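Local coordinates for protein beta-ketoacyl synthase (Pseudomonas aeruginosa, PDB 4CW4) that catalyses the condensation of acetyl-CoA with malonyl-[acyl-carrier-protein] to give acetoacetyl-ACP, the primer with which fatty acid biosynthesis begins, at residues L604-E607 and H608-E611; D76-R79 and R80-R84; V448-S451 and E452-R456; T578-A581 and A582-Y585; K630-R633 and F634-M637. One frame throughout, in Å; residues are numbered along the deposited sequence. Where two conformers were deposited one is given.

Interaction 1 of 5, residues L604-E607 and H608-E611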
loop_
_atom_site.group_PDB
_atom_site.type_symbol
_atom_site.label_atom_id
_atom_site.label_comp_id
_atom_site.label_asym_id
_atom_site.label_seq_id
_atom_site.Cartn_x
_atom_site.Cartn_y
_atom_site.Cartn_z
ATOM N N LEU A 604 -8.873 -15.899 -20.951
ATOM C CA LEU A 604 -9.809 -15.231 -20.042
ATOM C C LEU A 604 -10.943 -16.168 -19.668
ATOM O O LEU A 604 -11.430 -16.938 -20.493
ATOM C CB LEU A 604 -10.400 -13.951 -20.658
ATOM C CG LEU A 604 -9.716 -12.634 -20.276
ATOM C CD1 LEU A 604 -8.278 -12.620 -20.746
ATOM C CD2 LEU A 604 -10.482 -11.422 -20.824
ATOM N N ILE A 605 -11.355 -16.106 -18.410
ATOM C CA ILE A 605 -12.449 -16.934 -17.931
ATOM C C ILE A 605 -13.782 -16.423 -18.485
ATOM O O ILE A 605 -14.087 -15.239 -18.389
ATOM C CB ILE A 605 -12.508 -16.924 -16.400
ATOM C CG1 ILE A 605 -11.329 -17.723 -15.824
ATOM C CG2 ILE A 605 -13.835 -17.504 -15.917
ATOM C CD1 ILE A 605 -11.047 -17.434 -14.370
ATOM N N ASP A 606 -14.566 -17.320 -19.063
ATOM C CA ASP A 606 -15.937 -17.009 -19.434
ATOM C C ASP A 606 -16.791 -17.044 -18.176
ATOM O O ASP A 606 -17.110 -18.107 -17.661
ATOM C CB ASP A 606 -16.440 -18.020 -20.464
ATOM C CG ASP A 606 -17.933 -17.881 -20.756
ATOM O OD1 ASP A 606 -18.545 -16.864 -20.383
ATOM O OD2 ASP A 606 -18.493 -18.796 -21.388
ATOM N N GLU A 607 -17.173 -15.875 -17.685
ATOM C CA GLU A 607 -17.845 -15.780 -16.392
ATOM C C GLU A 607 -19.198 -16.487 -16.402
ATOM O O GLU A 607 -19.662 -16.968 -15.369
ATOM C CB GLU A 607 -17.952 -14.308 -15.977
ATOM C CG GLU A 607 -16.557 -13.627 -16.049
ATOM C CD GLU A 607 -16.509 -12.151 -15.672
ATOM O OE1 GLU A 607 -16.894 -11.789 -14.543
ATOM O OE2 GLU A 607 -16.006 -11.363 -16.497
ATOM N N HIS A 608 -19.824 -16.592 -17.570
ATOM C CA HIS A 608 -21.122 -17.242 -17.636
ATOM C C HIS A 608 -20.996 -18.759 -17.441
ATOM O O HIS A 608 -21.985 -19.414 -17.135
ATOM C CB HIS A 608 -21.852 -16.855 -18.931
ATOM C CG HIS A 608 -22.088 -15.377 -19.058
ATOM N ND1 HIS A 608 -21.323 -14.564 -19.868
ATOM C CD2 HIS A 608 -22.973 -14.561 -18.437
ATOM C CE1 HIS A 608 -21.746 -13.314 -19.760
ATOM N NE2 HIS A 608 -22.752 -13.287 -18.903
ATOM N N ALA A 609 -19.781 -19.294 -17.555
ATOM C CA ALA A 609 -19.519 -20.721 -17.344
ATOM C C ALA A 609 -19.037 -21.046 -15.929
ATOM O O ALA A 609 -18.746 -22.198 -15.622
ATOM C CB ALA A 609 -18.515 -21.242 -18.348
ATOM N N ILE A 610 -18.920 -20.036 -15.079
ATOM C CA ILE A 610 -18.680 -20.276 -13.669
ATOM C C ILE A 610 -19.947 -20.930 -13.137
ATOM O O ILE A 610 -21.060 -20.485 -13.445
ATOM C CB ILE A 610 -18.357 -18.971 -12.902
ATOM C CG1 ILE A 610 -17.026 -18.392 -13.396
ATOM C CG2 ILE A 610 -18.288 -19.231 -11.403
ATOM C CD1 ILE A 610 -16.700 -16.998 -12.887
ATOM N N GLU A 611 -19.785 -22.003 -12.375
ATOM C CA GLU A 611 -20.914 -22.692 -11.757
ATOM C C GLU A 611 -20.844 -22.512 -10.259
ATOM O O GLU A 611 -19.827 -22.832 -9.656
ATOM C CB GLU A 611 -20.853 -24.180 -12.092
ATOM C CG GLU A 611 -20.899 -24.468 -13.581
ATOM C CD GLU A 611 -20.610 -25.917 -13.891
ATOM O OE1 GLU A 611 -21.345 -26.779 -13.365
ATOM O OE2 GLU A 611 -19.655 -26.193 -14.656
#
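D606 meets the residues that follow it with both its side chain and its backbone. Its OD1 accepts a hydrogen bond from H608 N, 3.1 Å away, a bent bond (142° at the hydrogen) that arrives from above the carboxylate plane. With CG anti to the backbone N (chi1 172°), the carboxylate swings forward over the amide two residues ahead, which an aspartate is just short enough to do. D606 OD1 also lies near the plane of the H608 imidazole, at its edge, 3.6 Å from H608 ND1, with carboxylate and ring planes 64° apart. D606 OD2 rests 3.9 Å from A609 CB, whose small methyl comes close to that oxygen without crowding it.

Two backbone bonds close the turn: A609 N donates to D606 O at 2.9 Å, and I610 N to E607 O at 3.2 Å. This spacing of three residues is that of a 3-10 turn, and D606, whose side chain accepts from the backbone amide two residues on, forms an Asx turn at its start. The turn belongs to the loop between helix 565-590 and strand 611-612.

Beyond the turn, I605 and I610 cross at about a right angle, CG2 of I605 lying 4.2 Å from CG1 of I610. Branched apolar chains suit this place, where the turn lies against neighbouring loops and strand 616-618: I605 also touches V276 and V619, and I610 packs on V617 and P620. From the second subunit, R456, in one of its two modelled conformers, donates a hydrogen bond to I610 O and a weak one to E607 O, while E452 of that subunit packs against H608.

Interaction 2 of 5, residues D76-R79 and R80-R84. With SO4 (sulfate ion), chain B.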
loop_
_atom_site.group_PDB
_atom_site.type_symbol
_atom_site.label_atom_id
_atom_site.label_comp_id
_atom_site.label_asym_id
_atom_site.label_seq_id
_atom_site.Cartn_x
_atom_site.Cartn_y
_atom_site.Cartn_z
ATOM N N ASP A 76 37.784 -16.841 -20.958
ATOM C CA ASP A 76 38.151 -15.686 -21.767
ATOM C C ASP A 76 37.278 -14.495 -21.396
ATOM O O ASP A 76 37.733 -13.367 -21.399
ATOM C CB ASP A 76 37.996 -15.990 -23.257
ATOM C CG ASP A 76 38.867 -17.154 -23.728
ATOM O OD1 ASP A 76 39.970 -17.383 -23.175
ATOM O OD2 ASP A 76 38.437 -17.840 -24.671
ATOM N N ILE A 77 36.014 -14.749 -21.068
ATOM C CA ILE A 77 35.105 -13.663 -20.716
ATOM C C ILE A 77 35.557 -12.995 -19.430
ATOM O O ILE A 77 35.530 -11.780 -19.325
ATOM C CB ILE A 77 33.653 -14.146 -20.603
ATOM C CG1 ILE A 77 33.124 -14.428 -22.011
ATOM C CG2 ILE A 77 32.770 -13.099 -19.873
ATOM C CD1 ILE A 77 31.737 -15.024 -22.062
ATOM N N GLU A 78 35.979 -13.782 -18.451
ATOM C CA GLU A 78 36.456 -13.211 -17.204
ATOM C C GLU A 78 37.675 -12.334 -17.445
ATOM O O GLU A 78 37.739 -11.221 -16.956
ATOM C CB GLU A 78 36.786 -14.292 -16.189
ATOM C CG GLU A 78 37.359 -13.756 -14.899
ATOM C CD GLU A 78 37.744 -14.850 -13.934
ATOM O OE1 GLU A 78 38.257 -15.906 -14.361
ATOM O OE2 GLU A 78 37.557 -14.644 -12.738
ATOM N N ARG A 79 38.651 -12.839 -18.198
ATOM C CA ARG A 79 39.829 -12.052 -18.510
ATOM C C ARG A 79 39.453 -10.741 -19.203
ATOM O O ARG A 79 39.908 -9.664 -18.817
ATOM C CB ARG A 79 40.765 -12.871 -19.414
ATOM C CG ARG A 79 41.775 -12.047 -20.196
ATOM C CD ARG A 79 42.359 -12.865 -21.319
ATOM N NE ARG A 79 42.161 -12.191 -22.603
ATOM C CZ ARG A 79 41.148 -12.415 -23.439
ATOM N NH1 ARG A 79 40.202 -13.301 -23.144
ATOM N NH2 ARG A 79 41.081 -11.744 -24.583
ATOM N N ARG A 80 38.621 -10.847 -20.226
ATOM C CA ARG A 80 38.341 -9.737 -21.121
ATOM C C ARG A 80 37.329 -8.722 -20.581
ATOM O O ARG A 80 37.459 -7.528 -20.846
ATOM C CB ARG A 80 37.834 -10.300 -22.444
ATOM C CG ARG A 80 37.756 -9.315 -23.585
ATOM C CD ARG A 80 37.722 -10.075 -24.894
ATOM N NE ARG A 80 37.472 -9.207 -26.038
ATOM C CZ ARG A 80 37.819 -9.498 -27.288
ATOM N NH1 ARG A 80 38.453 -10.632 -27.567
ATOM N NH2 ARG A 80 37.545 -8.642 -28.262
ATOM N N TYR A 81 36.337 -9.199 -19.835
ATOM C CA TYR A 81 35.199 -8.357 -19.469
ATOM C C TYR A 81 34.993 -8.142 -17.971
ATOM O O TYR A 81 34.160 -7.328 -17.601
ATOM C CB TYR A 81 33.892 -8.927 -20.049
ATOM C CG TYR A 81 33.884 -9.061 -21.554
ATOM C CD1 TYR A 81 33.527 -7.996 -22.362
ATOM C CD2 TYR A 81 34.234 -10.254 -22.168
ATOM C CE1 TYR A 81 33.528 -8.117 -23.756
ATOM C CE2 TYR A 81 34.233 -10.380 -23.535
ATOM C CZ TYR A 81 33.886 -9.309 -24.325
ATOM O OH TYR A 81 33.886 -9.446 -25.691
ATOM N N ALA A 82 35.725 -8.844 -17.102
ATOM C CA ALA A 82 35.424 -8.740 -15.661
ATOM C C ALA A 82 35.469 -7.290 -15.166
ATOM O O ALA A 82 34.586 -6.852 -14.436
ATOM C CB ALA A 82 36.333 -9.592 -14.836
ATOM N N GLU A 83 36.490 -6.541 -15.564
ATOM C CA GLU A 83 36.605 -5.167 -15.110
ATOM C C GLU A 83 35.362 -4.346 -15.501
ATOM O O GLU A 83 34.811 -3.614 -14.688
ATOM C CB GLU A 83 37.884 -4.532 -15.675
ATOM C CG GLU A 83 38.131 -3.109 -15.196
ATOM C CD GLU A 83 39.363 -2.440 -15.803
ATOM O OE1 GLU A 83 40.149 -3.091 -16.533
ATOM O OE2 GLU A 83 39.541 -1.232 -15.544
ATOM N N ARG A 84 34.918 -4.455 -16.748
ATOM C CA ARG A 84 33.707 -3.741 -17.184
ATOM C C ARG A 84 32.445 -4.206 -16.465
ATOM O O ARG A 84 31.603 -3.392 -16.100
ATOM C CB ARG A 84 33.506 -3.899 -18.692
ATOM C CG ARG A 84 34.359 -2.945 -19.531
ATOM C CD ARG A 84 34.239 -3.245 -21.001
ATOM N NE ARG A 84 35.089 -4.365 -21.378
ATOM C CZ ARG A 84 35.221 -4.813 -22.625
ATOM N NH1 ARG A 84 34.537 -4.240 -23.611
ATOM N NH2 ARG A 84 36.037 -5.830 -22.889
HETATM S S SO4 B . 34.941 -6.219 -26.852
HETATM O O1 SO4 B . 35.829 -5.953 -27.984
HETATM O O2 SO4 B . 33.899 -7.156 -27.266
HETATM O O3 SO4 B . 35.716 -6.794 -25.750
HETATM O O4 SO4 B . 34.316 -4.967 -26.428
HETATM O O HOH W 1 38.633 -7.303 -17.784
#
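The backbone bonds of helix 74-87 run from R80 N to D76 O, Y81 N to I77 O and A82 N to E78 O, after which the amides of E83 and R84 have no bond to the preceding turn and the helix kinks. At this kink a water bridges the interruption, donating to R79 O and accepting from E83 N at 3.2 Å.

Successive turns of this amphipathic helix present R80, Y81 and R84 to a sulfate ion, probably from the crystallisation liquor. The R80 chain is extended from CG to NE, long enough to lay its guanidinium edge against the ion: NE donates to O3 at 3.0 Å and NH2 to O1, both nearly straight. D68 forms a salt bridge with the same NH2, and E67 N adds another hydrogen bond to the sulfate. The phenol of Y81 donates through OH to O2 at 2.8 Å. On the buried side, Y81 CD2 meets I77 CG2 at 3.9 Å, an apolar contact continued by L72 and by A48 of helix 40-53.

R79 runs alongside R80, with R80 CB over one face of its guanidinium and the two guanidinium planes 85° apart. E78 turns elsewhere, to a salt bridge with R43.

R84 bends at chi3 (-80°), which folds its guanidinium back over the preceding turn, one face above Y81 CD1. R84 NH1 donates to sulfate O4 at 2.9 Å. R84 NH2 divides its two hydrogens between sulfate O3 and the carbonyl oxygen of R80, the latter 3.0 Å away and in the guanidinium plane.

Interaction 3 of 5, residues V448-S451 and E452-R456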
loop_
_atom_site.group_PDB
_atom_site.type_symbol
_atom_site.label_atom_id
_atom_site.label_comp_id
_atom_site.label_asym_id
_atom_site.label_seq_id
_atom_site.Cartn_x
_atom_site.Cartn_y
_atom_site.Cartn_z
ATOM N N VAL A 448 24.561 2.940 14.891
ATOM C CA VAL A 448 24.518 2.922 16.353
ATOM C C VAL A 448 23.255 2.203 16.864
ATOM O O VAL A 448 23.348 1.243 17.643
ATOM C CB VAL A 448 24.598 4.357 16.939
ATOM C CG1 VAL A 448 24.340 4.355 18.452
ATOM C CG2 VAL A 448 25.948 4.965 16.632
ATOM N N THR A 449 22.082 2.666 16.431
ATOM C CA THR A 449 20.848 2.108 16.978
ATOM C C THR A 449 20.644 0.627 16.648
ATOM O O THR A 449 20.194 -0.133 17.499
ATOM C CB THR A 449 19.596 2.898 16.555
ATOM O OG1 THR A 449 19.469 2.927 15.124
ATOM C CG2 THR A 449 19.674 4.273 17.076
ATOM N N GLU A 450 20.982 0.208 15.431
ATOM C CA GLU A 450 20.816 -1.190 15.066
ATOM C C GLU A 450 21.830 -2.070 15.760
ATOM O O GLU A 450 21.488 -3.145 16.237
ATOM C CB GLU A 450 20.859 -1.422 13.555
ATOM C CG GLU A 450 20.443 -2.853 13.221
ATOM C CD GLU A 450 20.418 -3.228 11.746
ATOM O OE1 GLU A 450 21.044 -2.543 10.909
ATOM O OE2 GLU A 450 19.818 -4.276 11.422
ATOM N N SER A 451 23.082 -1.649 15.816
ATOM C CA SER A 451 24.063 -2.474 16.506
ATOM C C SER A 451 23.731 -2.611 17.991
ATOM O O SER A 451 23.922 -3.673 18.570
ATOM C CB SER A 451 25.485 -1.949 16.290
ATOM O OG SER A 451 25.723 -0.702 16.927
ATOM N N GLU A 452 23.209 -1.555 18.600
ATOM C CA GLU A 452 22.820 -1.640 20.002
ATOM C C GLU A 452 21.694 -2.659 20.198
ATOM O O GLU A 452 21.732 -3.438 21.140
ATOM C CB GLU A 452 22.404 -0.278 20.546
ATOM C CG GLU A 452 21.984 -0.350 21.984
ATOM C CD GLU A 452 21.968 1.001 22.655
ATOM O OE1 GLU A 452 21.974 2.025 21.948
ATOM O OE2 GLU A 452 21.953 1.026 23.903
ATOM N N ILE A 453 20.695 -2.660 19.319
ATOM C CA ILE A 453 19.645 -3.677 19.399
ATOM C C ILE A 453 20.216 -5.087 19.248
ATOM O O ILE A 453 19.926 -5.973 20.048
ATOM C CB ILE A 453 18.603 -3.452 18.309
ATOM C CG1 ILE A 453 17.823 -2.172 18.600
ATOM C CG2 ILE A 453 17.646 -4.635 18.201
ATOM C CD1 ILE A 453 17.044 -1.640 17.414
ATOM N N LEU A 454 21.017 -5.318 18.214
ATOM C CA LEU A 454 21.548 -6.667 18.008
ATOM C C LEU A 454 22.447 -7.115 19.160
ATOM O O LEU A 454 22.378 -8.250 19.609
ATOM C CB LEU A 454 22.307 -6.760 16.684
ATOM C CG LEU A 454 21.507 -6.428 15.430
ATOM C CD1 LEU A 454 22.405 -6.436 14.210
ATOM C CD2 LEU A 454 20.345 -7.390 15.254
ATOM N N ASP A 455 23.284 -6.206 19.633
ATOM C CA ASP A 455 24.171 -6.510 20.746
ATOM C C ASP A 455 23.382 -6.873 21.998
ATOM O O ASP A 455 23.725 -7.821 22.714
ATOM C CB ASP A 455 25.063 -5.305 21.015
ATOM C CG ASP A 455 26.264 -5.643 21.860
ATOM O OD1 ASP A 455 26.987 -6.623 21.546
ATOM O OD2 ASP A 455 26.489 -4.901 22.831
ATOM N N ARG A 456 22.313 -6.144 22.272
ATOM C CA ARG A 456 21.549 -6.390 23.488
ATOM C C ARG A 456 20.680 -7.658 23.409
ATOM O O ARG A 456 20.498 -8.359 24.412
ATOM C CB ARG A 456 20.717 -5.166 23.836
ATOM C CG ARG A 456 21.568 -3.961 24.210
ATOM C CD ARG A 456 20.702 -2.816 24.686
ATOM N NE ARG A 456 19.957 -3.208 25.877
ATOM C CZ ARG A 456 18.876 -2.590 26.334
ATOM N NH1 ARG A 456 18.387 -1.538 25.699
ATOM N NH2 ARG A 456 18.274 -3.047 27.423
#
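E450 and L454, one helical turn apart, share a backbone bond and a loose van der Waals contact: L454 N donates to E450 O at 3.0 Å, and CG of E450 lies 4.2 Å from CD1 of L454. From CB the glutamate runs out fully extended (chi2 179°), its CG passing beside the leucine. At the tip both oxygens are buried and well supplied with donors. OE1 accepts from G440 N and from N446 ND2, and OE2 from H439 N and from N536 ND2. Four N-H groups thus fix the carboxylate's rotation, and a glutamate is long enough to reach them from the helix.

S451 OG is bonded to R447 O and to H513 N, and D455 makes a salt bridge with R516, so this side of the helix is tied to the loop before strand 517-519. I453 instead lays CG1 3.3 Å from T449 O and packs on Y411 of helix 409-425.

Helix 444-461 connects parallel strands 434-437 and 466-469 in a beta-alpha-beta unit of the thiolase-like fold. Its E450 acts as a second-shell residue, holding the backbone of H439, a predicted active-site histidine of the ketosynthase.

Interaction 4 of 5, residues T578-A581 and A582-Y585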
loop_
_atom_site.group_PDB
_atom_site.type_symbol
_atom_site.label_atom_id
_atom_site.label_comp_id
_atom_site.label_asym_id
_atom_site.label_seq_id
_atom_site.Cartn_x
_atom_site.Cartn_y
_atom_site.Cartn_z
ATOM N N THR A 578 12.657 -32.447 -10.944
ATOM C CA THR A 578 12.410 -31.008 -10.899
ATOM C C THR A 578 13.740 -30.239 -10.867
ATOM O O THR A 578 13.846 -29.193 -11.486
ATOM C CB THR A 578 11.531 -30.598 -9.738
ATOM O OG1 THR A 578 12.248 -30.720 -8.542
ATOM C CG2 THR A 578 10.306 -31.441 -9.610
ATOM N N ARG A 579 14.779 -30.783 -10.234
ATOM C CA ARG A 579 16.085 -30.109 -10.240
ATOM C C ARG A 579 16.662 -30.064 -11.630
ATOM O O ARG A 579 17.263 -29.066 -11.999
ATOM C CB ARG A 579 17.083 -30.758 -9.272
ATOM C CG ARG A 579 16.782 -30.403 -7.840
ATOM C CD ARG A 579 17.650 -31.167 -6.850
ATOM N NE ARG A 579 17.524 -30.563 -5.536
ATOM C CZ ARG A 579 18.086 -31.012 -4.430
ATOM N NH1 ARG A 579 18.860 -32.101 -4.453
ATOM N NH2 ARG A 579 17.887 -30.359 -3.298
ATOM N N ALA A 580 16.497 -31.147 -12.391
ATOM C CA ALA A 580 16.940 -31.155 -13.781
ATOM C C ALA A 580 16.206 -30.088 -14.623
ATOM O O ALA A 580 16.811 -29.403 -15.427
ATOM C CB ALA A 580 16.765 -32.563 -14.376
ATOM N N ALA A 581 14.899 -29.942 -14.431
ATOM C CA ALA A 581 14.142 -28.928 -15.164
ATOM C C ALA A 581 14.605 -27.511 -14.789
ATOM O O ALA A 581 14.788 -26.650 -15.664
ATOM C CB ALA A 581 12.672 -29.103 -14.911
ATOM N N ALA A 582 14.800 -27.262 -13.497
ATOM C CA ALA A 582 15.302 -25.963 -13.052
ATOM C C ALA A 582 16.670 -25.645 -13.636
ATOM O O ALA A 582 16.903 -24.532 -14.092
ATOM C CB ALA A 582 15.343 -25.904 -11.536
ATOM N N ARG A 583 17.589 -26.615 -13.612
ATOM C CA ARG A 583 18.915 -26.392 -14.184
ATOM C C ARG A 583 18.801 -26.036 -15.661
ATOM O O ARG A 583 19.558 -25.212 -16.162
ATOM C CB ARG A 583 19.793 -27.643 -14.026
ATOM C CG ARG A 583 20.368 -27.871 -12.647
ATOM C CD ARG A 583 21.509 -28.901 -12.683
ATOM N NE ARG A 583 21.048 -30.209 -13.092
ATOM C CZ ARG A 583 20.554 -31.134 -12.270
ATOM N NH1 ARG A 583 20.422 -30.904 -10.970
ATOM N NH2 ARG A 583 20.177 -32.303 -12.757
ATOM N N ALA A 584 17.865 -26.660 -16.367
ATOM C CA ALA A 584 17.711 -26.374 -17.788
ATOM C C ALA A 584 17.237 -24.939 -18.009
ATOM O O ALA A 584 17.683 -24.266 -18.948
ATOM C CB ALA A 584 16.770 -27.354 -18.423
ATOM N N TYR A 585 16.350 -24.456 -17.148
ATOM C CA TYR A 585 15.958 -23.056 -17.203
ATOM C C TYR A 585 17.170 -22.150 -16.955
ATOM O O TYR A 585 17.392 -21.204 -17.685
ATOM C CB TYR A 585 14.817 -22.728 -16.202
ATOM C CG TYR A 585 14.711 -21.238 -15.981
ATOM C CD1 TYR A 585 14.409 -20.400 -17.033
ATOM C CD2 TYR A 585 14.980 -20.674 -14.747
ATOM C CE1 TYR A 585 14.376 -19.045 -16.875
ATOM C CE2 TYR A 585 14.949 -19.296 -14.566
ATOM C CZ TYR A 585 14.664 -18.493 -15.646
ATOM O OH TYR A 585 14.611 -17.132 -15.507
#
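R583 folds back over the turn before it on helix 565-590, a long alpha helix on the flank of the subunit. Its amide is satisfied by R579 O at 3.0 Å, one of four regular i to i+4 bonds here; A582 N reaches T578 O, A584 N reaches A580 O, and Y585 N reaches A581 O. Every backbone acceptor from T578 to A581 is therefore used within the helix.

Polar side chains other than R583 have their main partners elsewhere in the chain. T578 OG1 has two carbonyls in reach, G382 O, the stronger partner, and R575 O one turn back; its single proton can serve only one at a time. R579, extended from CG to NE, carries its NH2 out to a salt bridge with D384. Y585 OH is hydrogen-bonded to D201 OD1.

The alanines serve by being small. A582, the buried one, packs its methyl on F26, while A580 presents a low surface on which the arginine can lie. A bend at chi3 (-64°) turns the R583 guanidinium flat against the helix, with R579 O and A580 CA beneath one face, each offset toward the rim. An oxygen under the face is not a hydrogen-bond acceptor for the group, though its partial negative charge probably suits the cation. R583 NH1 touches R579 CB at 3.7 Å, and R583 NH2 stands 3.6 Å from A580 CA.

Interaction 5 of 5, residues K630-R633 and F634-M637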
loop_
_atom_site.group_PDB
_atom_site.type_symbol
_atom_site.label_atom_id
_atom_site.label_comp_id
_atom_site.label_asym_id
_atom_site.label_seq_id
_atom_site.Cartn_x
_atom_site.Cartn_y
_atom_site.Cartn_z
ATOM N N LYS A 630 -14.981 -26.296 5.512
ATOM C CA LYS A 630 -15.668 -26.496 6.780
ATOM C C LYS A 630 -14.971 -25.693 7.874
ATOM O O LYS A 630 -13.756 -25.762 8.022
ATOM C CB LYS A 630 -15.681 -27.987 7.141
ATOM C CG LYS A 630 -16.276 -28.316 8.508
ATOM C CD LYS A 630 -17.792 -28.189 8.506
ATOM C CE LYS A 630 -18.423 -28.799 9.773
ATOM N NZ LYS A 630 -18.209 -27.980 11.010
ATOM N N ASP A 631 -15.767 -24.962 8.647
ATOM C CA ASP A 631 -15.303 -24.042 9.677
ATOM C C ASP A 631 -15.542 -24.660 11.058
ATOM O O ASP A 631 -16.647 -25.112 11.343
ATOM C CB ASP A 631 -16.109 -22.745 9.551
ATOM C CG ASP A 631 -15.618 -21.654 10.464
ATOM O OD1 ASP A 631 -14.495 -21.783 11.002
ATOM O OD2 ASP A 631 -16.355 -20.656 10.625
ATOM N N ALA A 632 -14.510 -24.697 11.900
ATOM C CA ALA A 632 -14.658 -25.165 13.280
ATOM C C ALA A 632 -14.333 -24.071 14.293
ATOM O O ALA A 632 -14.355 -24.316 15.497
ATOM C CB ALA A 632 -13.780 -26.387 13.524
ATOM N N ARG A 633 -14.047 -22.865 13.812
ATOM C CA ARG A 633 -13.605 -21.790 14.696
ATOM C C ARG A 633 -14.576 -21.486 15.829
ATOM O O ARG A 633 -14.148 -21.255 16.955
ATOM C CB ARG A 633 -13.349 -20.511 13.895
ATOM C CG ARG A 633 -12.111 -20.591 13.010
ATOM C CD ARG A 633 -12.006 -19.404 12.069
ATOM N NE ARG A 633 -13.248 -19.270 11.331
ATOM C CZ ARG A 633 -13.649 -18.179 10.687
ATOM N NH1 ARG A 633 -12.897 -17.079 10.640
ATOM N NH2 ARG A 633 -14.823 -18.199 10.081
ATOM N N PHE A 634 -15.875 -21.469 15.532
ATOM C CA PHE A 634 -16.872 -20.945 16.463
ATOM C C PHE A 634 -17.951 -21.966 16.789
ATOM O O PHE A 634 -19.014 -21.612 17.298
ATOM C CB PHE A 634 -17.508 -19.667 15.896
ATOM C CG PHE A 634 -16.509 -18.680 15.363
ATOM C CD1 PHE A 634 -15.503 -18.190 16.181
ATOM C CD2 PHE A 634 -16.556 -18.258 14.044
ATOM C CE1 PHE A 634 -14.559 -17.302 15.694
ATOM C CE2 PHE A 634 -15.619 -17.352 13.555
ATOM C CZ PHE A 634 -14.622 -16.867 14.390
ATOM N N SER A 635 -17.659 -23.230 16.520
ATOM C CA SER A 635 -18.627 -24.308 16.710
ATOM C C SER A 635 -19.160 -24.384 18.130
ATOM O O SER A 635 -20.319 -24.726 18.326
ATOM C CB SER A 635 -17.990 -25.644 16.326
ATOM O OG SER A 635 -17.549 -25.570 14.990
ATOM N N ASP A 636 -18.318 -24.047 19.107
ATOM C CA ASP A 636 -18.723 -24.034 20.509
ATOM C C ASP A 636 -19.623 -22.857 20.874
ATOM O O ASP A 636 -20.144 -22.801 21.985
ATOM C CB ASP A 636 -17.503 -24.009 21.431
ATOM C CG ASP A 636 -16.685 -22.747 21.286
ATOM O OD1 ASP A 636 -16.330 -22.397 20.137
ATOM O OD2 ASP A 636 -16.397 -22.110 22.325
ATOM N N MET A 637 -19.799 -21.917 19.951
ATOM C CA MET A 637 -20.630 -20.751 20.199
ATOM C C MET A 637 -22.021 -20.941 19.611
ATOM O O MET A 637 -22.852 -20.050 19.711
ATOM C CB MET A 637 -19.992 -19.505 19.572
ATOM C CG MET A 637 -18.534 -19.308 19.903
ATOM S SD MET A 637 -17.879 -17.743 19.290
ATOM C CE MET A 637 -18.105 -16.700 20.730
HETATM O O HOH W 2 -17.465 -21.535 13.115
HETATM O O HOH W 3 -18.914 -23.969 12.697
HETATM O O HOH W 4 -15.074 -24.192 18.210
#
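The ring of F634 receives the aliphatic start of R633 squarely over its face: R633 CB sits 3.6 Å from the ring centroid, 1° off the normal, a CH-pi contact. A bend at chi3 (-53°) brings the guanidinium round as well, so that F634 CE2 lies over its centre, with the two planes 43° apart.

Charge pairing fixes the arginine. R633 grips D631 side-on, NE to OD1 at 2.8 Å and NH2 to OD2 at 2.9 Å. D631 OD1 also accepts from R633 N, at 3.0 Å and from the opposite face of the carboxylate to NE, closing an Asx turn that suits the short aspartate.

Two waters link backbone and side-chain polar groups. One accepts from F634 N at 2.9 Å and gives a weak bond to D631 OD2; another joins D631 O to the small hydroxyl S635 OG.

In the backbone, M637 N donates to F634 O, a 3-10 turn.

The second subunit supplies outer partners: its D391 pairs with R633 NH2, its T390 O accepts from NH1, and its R562 forms a salt bridge with D636. The Asx turn and 3-10 turn belong to a C-terminal tail held against that subunit of the homodimer.

Overall arrangement
All five contacts are local, and within one chain none touches another. Interaction 3 comes nearest the catalytic machinery, its E450 side chain lying about 3 Å from that of H439 and about 10 Å from that of H477, both predicted active-site residues. Interactions 1 and 3 lie about 55 Å apart between centres within one chain, yet the dimer brings them together: R456 of one subunit, in one of its two conformers, bonds to the turn 604-611 of the other. Interaction 5, about 32 Å from interaction 1 between centres, also contacts the partner subunit. Interactions 2 and 4, about 16 Å apart at their nearest atoms, meet no other chain, and the sulfate of interaction 2 lies away from the annotated sites.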